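Local coordinates for protein probable 3-hydroxybutyryl-CoA dehydrogenase (Escherichia coli, PDB 3MOG) that catalyses the NAD-dependent oxidation of (3S)-3-hydroxyadipyl-CoA to 3-oxoadipyl-CoA in the breakdown of phenylacetate, working as a homotrimer, at residues C[200-205]-C[214-219]; C[380-383]-C[388-391]. All blocks are in the same frame, centred on the assembly; numbering follows the deposited sequence.

Contact 1. Residues C[200-205]-C[214-219]; sequences SEAWRA and EVIDAA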
loop_
_atom_site.group_PDB
_atom_site.type_symbol
_atom_site.label_atom_id
_atom_site.label_comp_id
_atom_site.label_asym_id
_atom_site.label_seq_id
_atom_site.Cartn_x
_atom_site.Cartn_y
_atom_site.Cartn_z
ATOM N N SER C 200 -6.300 16.321 -4.517
ATOM C CA SER C 200 -5.377 15.780 -3.522
ATOM C C SER C 200 -4.098 16.595 -3.328
ATOM O O SER C 200 -3.512 16.584 -2.230
ATOM C CB SER C 200 -5.057 14.311 -3.814
ATOM O OG SER C 200 -4.273 14.178 -4.979
ATOM N N GLU C 201 -3.662 17.315 -4.362
ATOM C CA GLU C 201 -2.549 18.254 -4.129
ATOM C C GLU C 201 -2.908 19.400 -3.154
ATOM O O GLU C 201 -2.102 19.752 -2.276
ATOM C CB GLU C 201 -1.910 18.748 -5.432
ATOM C CG GLU C 201 -1.030 17.681 -6.124
ATOM C CD GLU C 201 0.097 17.146 -5.238
ATOM O OE1 GLU C 201 0.364 15.927 -5.269
ATOM O OE2 GLU C 201 0.728 17.941 -4.512
ATOM N N ALA C 202 -4.130 19.911 -3.270
ATOM C CA ALA C 202 -4.673 20.919 -2.347
ATOM C C ALA C 202 -4.784 20.447 -0.883
ATOM O O ALA C 202 -4.367 21.161 0.030
ATOM C CB ALA C 202 -5.997 21.346 -2.820
ATOM N N TRP C 203 -5.354 19.267 -0.654
ATOM C CA TRP C 203 -5.378 18.693 0.705
ATOM C C TRP C 203 -3.989 18.550 1.339
ATOM O O TRP C 203 -3.817 18.821 2.536
ATOM C CB TRP C 203 -6.095 17.352 0.716
ATOM C CG TRP C 203 -7.555 17.444 0.343
ATOM C CD1 TRP C 203 -8.173 16.837 -0.715
ATOM C CD2 TRP C 203 -8.579 18.170 1.041
ATOM N NE1 TRP C 203 -9.516 17.147 -0.729
ATOM C CE2 TRP C 203 -9.790 17.968 0.334
ATOM C CE3 TRP C 203 -8.593 18.969 2.198
ATOM C CZ2 TRP C 203 -11.001 18.542 0.741
ATOM C CZ3 TRP C 203 -9.803 19.540 2.599
ATOM C CH2 TRP C 203 -10.988 19.313 1.875
ATOM N N ARG C 204 -3.001 18.150 0.538
ATOM C CA ARG C 204 -1.631 18.037 1.030
ATOM C C ARG C 204 -1.045 19.397 1.399
ATOM O O ARG C 204 -0.395 19.532 2.440
ATOM C CB ARG C 204 -0.741 17.341 0.015
ATOM C CG ARG C 204 -0.731 15.840 0.195
ATOM C CD ARG C 204 0.216 15.236 -0.775
ATOM N NE ARG C 204 1.608 15.379 -0.363
ATOM C CZ ARG C 204 2.424 14.348 -0.189
ATOM N NH1 ARG C 204 1.967 13.114 -0.375
ATOM N NH2 ARG C 204 3.687 14.545 0.168
ATOM N N ALA C 205 -1.301 20.391 0.552
ATOM C CA ALA C 205 -0.878 21.767 0.804
ATOM C C ALA C 205 -1.547 22.274 2.087
ATOM O O ALA C 205 -0.877 22.793 2.972
ATOM C CB ALA C 205 -1.218 22.662 -0.403
ATOM N N GLU C 214 -8.144 29.755 0.706
ATOM C CA GLU C 214 -8.472 30.833 -0.238
ATOM C C GLU C 214 -7.305 31.149 -1.156
ATOM O O GLU C 214 -7.500 31.539 -2.293
ATOM C CB GLU C 214 -8.847 32.143 0.502
ATOM C CG GLU C 214 -9.714 31.991 1.732
ATOM C CD GLU C 214 -8.898 31.881 3.013
ATOM O OE1 GLU C 214 -8.142 32.829 3.331
ATOM O OE2 GLU C 214 -9.019 30.849 3.708
ATOM N N VAL C 215 -6.088 31.009 -0.643
ATOM C CA VAL C 215 -4.891 31.314 -1.420
ATOM C C VAL C 215 -4.617 30.175 -2.431
ATOM O O VAL C 215 -4.319 30.437 -3.605
ATOM C CB VAL C 215 -3.689 31.630 -0.487
ATOM C CG1 VAL C 215 -2.397 31.796 -1.268
ATOM C CG2 VAL C 215 -3.966 32.907 0.316
ATOM N N ILE C 216 -4.753 28.926 -1.973
ATOM C CA ILE C 216 -4.649 27.755 -2.847
ATOM C C ILE C 216 -5.671 27.839 -3.977
ATOM O O ILE C 216 -5.312 27.672 -5.146
ATOM C CB ILE C 216 -4.872 26.440 -2.070
ATOM C CG1 ILE C 216 -3.917 26.357 -0.873
ATOM C CG2 ILE C 216 -4.750 25.244 -3.014
ATOM C CD1 ILE C 216 -4.127 25.138 0.063
ATOM N N ASP C 217 -6.932 28.130 -3.635
ATOM C CA ASP C 217 -7.987 28.295 -4.646
ATOM C C ASP C 217 -7.739 29.445 -5.638
ATOM O O ASP C 217 -8.107 29.356 -6.817
ATOM C CB ASP C 217 -9.358 28.479 -3.991
ATOM C CG ASP C 217 -9.919 27.185 -3.409
ATOM O OD1 ASP C 217 -9.372 26.091 -3.667
ATOM O OD2 ASP C 217 -10.916 27.266 -2.676
ATOM N N ALA C 218 -7.103 30.511 -5.162
ATOM C CA ALA C 218 -6.866 31.688 -6.001
ATOM C C ALA C 218 -5.745 31.442 -6.997
ATOM O O ALA C 218 -5.823 31.881 -8.136
ATOM C CB ALA C 218 -6.562 32.912 -5.142
ATOM N N ALA C 219 -4.704 30.744 -6.554
ATOM C CA ALA C 219 -3.605 30.362 -7.426
ATOM C C ALA C 219 -4.111 29.470 -8.550
ATOM O O ALA C 219 -3.788 29.688 -9.711
ATOM C CB ALA C 219 -2.511 29.653 -6.638
#
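I216 carries this contact alone from the side of helix 213-223, placing its two branches on two alanines of helix 196-207. Its CD1 touches A205 CB at 3.8 Å, and its CG2 lies 4.1 Å from A202 CB. The split follows from the torsions: with chi1 at -54° CG2 is anti to the backbone N, while CG1 stands beside that N and, extended at chi2, carries CD1 on toward A205. CG2 and CD1 thus rest on separate methyls, those of A202 and A205 respectively. The same CD1 also comes within 4.0 Å of A202 O, a van der Waals approach of a methyl to a backbone oxygen. The nearest CA atoms, those of A202 and I216, are 6.9 Å apart, and the only side-chain groups that 200-205 brings to the contact are the two alanine methyls.

Beyond this patch side chains of the two segments no longer meet, and the surface buried between them is just 116 Å². A202, A205 and I216 are all buried, whereas E214 and V215 at one end of 214-219, and S200 and R204 on the other helix, are partly exposed. The D217 carboxylate takes the backbone N-H groups of L231 and E232 and a hydrogen bond with Y283 OH, while E201 forms salt bridges with R392 and R456. Helix 230-237 closes over one flank, where P230 touches both A202 and D217. W203, directed away from I216, packs on helix 263-270, and helix 390-406 lies against E201 and A219.

Contact 2. Residues C[380-383]-C[388-391]; sequences LQIA and MLIW
Apolar contacts dominate the meeting of I382 with M388 and L389. I382 CD1 is the shared point, 3.7 Å from M388 CE and 3.8 Å from L389 CG. Toward L389 the two side chains meet end to end, the isoleucine methyl reaching the branch point of the leucine. Toward M388 the approach is oblique, and M388 CE touches I382 CG1 as well, at 3.7 Å. Two torsion patterns make this possible. I382 holds CG1 between its backbone N and carbonyl carbon (chi1 65°) and then runs straight out to CD1; M388 bends at both chi2 and chi3, which folds its methyl back toward the isoleucine although its first side-chain bond does not aim there.

A second kind of contact joins sulfur to backbone: M388 SD lies 3.9 Å from A383 O, a van der Waals approach. The closest CA atoms, those of A383 and M388, remain 8.3 Å apart, so the contact depends on side chains, M388 reaching even the backbone oxygen of A383. In all, 162 Å² is buried between the segments, with A383 at the exposed margin.

Polar interactions fix the second segment from outside the pair. L389 occupies the N-cap position, and the D345 carboxylate receives the backbone N-H groups of L389 and I390 through OD1 and of W391 through OD2, anchoring the first turn of helix 390-406. Backbone bonds to I354 tie L380 and I382 to strand 351-356, whose T353 touches both I382 and M388. A short loop leads from strand 378-381, at the edge of its sheet, into helix 390-406, consistent with the passage from the reduced Rossmann-fold region to the second C-terminal 3-hydroxyacyl-CoA dehydrogenase family region.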
loop_
_atom_site.group_PDB
_atom_site.type_symbol
_atom_site.label_atom_id
_atom_site.label_comp_id
_atom_site.label_asym_id
_atom_site.label_seq_id
_atom_site.Cartn_x
_atom_site.Cartn_y
_atom_site.Cartn_z
ATOM N N LEU C 380 1.045 36.704 -4.324
ATOM C CA LEU C 380 0.675 36.067 -3.045
ATOM C C LEU C 380 1.855 35.309 -2.474
ATOM O O LEU C 380 2.490 34.533 -3.183
ATOM C CB LEU C 380 -0.493 35.103 -3.228
ATOM C CG LEU C 380 -1.846 35.665 -3.643
ATOM C CD1 LEU C 380 -2.754 34.546 -4.055
ATOM C CD2 LEU C 380 -2.481 36.455 -2.511
ATOM N N GLN C 381 2.157 35.526 -1.198
ATOM C CA GLN C 381 3.307 34.872 -0.582
ATOM C C GLN C 381 2.901 33.653 0.242
ATOM O O GLN C 381 2.021 33.748 1.106
ATOM C CB GLN C 381 4.107 35.856 0.276
ATOM C CG GLN C 381 5.495 35.349 0.610
ATOM C CD GLN C 381 6.388 36.393 1.267
ATOM O OE1 GLN C 381 6.026 37.570 1.393
ATOM N NE2 GLN C 381 7.577 35.961 1.678
ATOM N N ILE C 382 3.548 32.513 -0.025
ATOM C CA ILE C 382 3.232 31.255 0.670
ATOM C C ILE C 382 4.490 30.615 1.259
ATOM O O ILE C 382 5.574 31.176 1.136
ATOM C CB ILE C 382 2.493 30.264 -0.266
ATOM C CG1 ILE C 382 3.387 29.819 -1.424
ATOM C CG2 ILE C 382 1.202 30.894 -0.823
ATOM C CD1 ILE C 382 2.727 28.769 -2.360
ATOM N N ALA C 383 4.362 29.444 1.886
ATOM C CA ALA C 383 5.543 28.749 2.399
ATOM C C ALA C 383 6.443 28.221 1.260
ATOM O O ALA C 383 6.001 28.091 0.119
ATOM C CB ALA C 383 5.149 27.635 3.354
ATOM N N MET C 388 5.572 24.167 -5.369
ATOM C CA MET C 388 4.534 25.142 -5.020
ATOM C C MET C 388 3.120 24.597 -5.255
ATOM O O MET C 388 2.792 23.529 -4.732
ATOM C CB MET C 388 4.796 26.505 -5.697
ATOM C CG MET C 388 6.184 27.089 -5.386
ATOM S SD MET C 388 6.318 27.752 -3.719
ATOM C CE MET C 388 5.890 29.427 -4.130
ATOM N N LEU C 389 2.303 25.287 -6.052
ATOM C CA LEU C 389 0.873 24.957 -6.117
ATOM C C LEU C 389 0.383 24.618 -7.509
ATOM O O LEU C 389 -0.081 23.503 -7.762
ATOM C CB LEU C 389 0.019 26.097 -5.530
ATOM C CG LEU C 389 0.192 26.423 -4.045
ATOM C CD1 LEU C 389 -0.734 27.555 -3.629
ATOM C CD2 LEU C 389 -0.039 25.173 -3.152
ATOM N N ILE C 390 0.482 25.599 -8.393
ATOM C CA ILE C 390 -0.012 25.508 -9.743
ATOM C C ILE C 390 0.772 24.440 -10.484
ATOM O O ILE C 390 0.178 23.492 -10.989
ATOM C CB ILE C 390 0.126 26.880 -10.457
ATOM C CG1 ILE C 390 -0.871 27.890 -9.880
ATOM C CG2 ILE C 390 -0.027 26.739 -11.964
ATOM C CD1 ILE C 390 -0.546 29.365 -10.244
ATOM N N TRP C 391 2.102 24.575 -10.505
ATOM C CA TRP C 391 2.952 23.666 -11.267
ATOM C C TRP C 391 2.913 22.262 -10.712
ATOM O O TRP C 391 2.870 21.310 -11.480
ATOM C CB TRP C 391 4.389 24.199 -11.431
ATOM C CG TRP C 391 4.450 25.177 -12.575
ATOM C CD1 TRP C 391 4.159 26.515 -12.530
ATOM C CD2 TRP C 391 4.750 24.879 -13.945
ATOM N NE1 TRP C 391 4.283 27.072 -13.783
ATOM C CE2 TRP C 391 4.643 26.091 -14.670
ATOM C CE3 TRP C 391 5.110 23.708 -14.630
ATOM C CZ2 TRP C 391 4.878 26.164 -16.045
ATOM C CZ3 TRP C 391 5.352 23.780 -15.998
ATOM C CH2 TRP C 391 5.232 25.003 -16.692
#

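Contacts 1 and 2 follow one another along the chain, yet their centres lie only 9 Å apart and they touch at several points, mostly between apolar side chains. Helix 213-223 is the main bridge: V215 CG1 meets I382 CG2 at 3.7 Å and L380 CD1 at 3.9 Å, while A219 O approaches I390 CD1 at 3.3 Å. Helix 196-207 joins through A205 CB, 3.9 Å from L389 CD2, so A205 is covered by both I216 and L389. Geometrically, the helix pair of the first C-terminal family region is packed against the connection that leads into the second. No neighbouring subunit touches either contact.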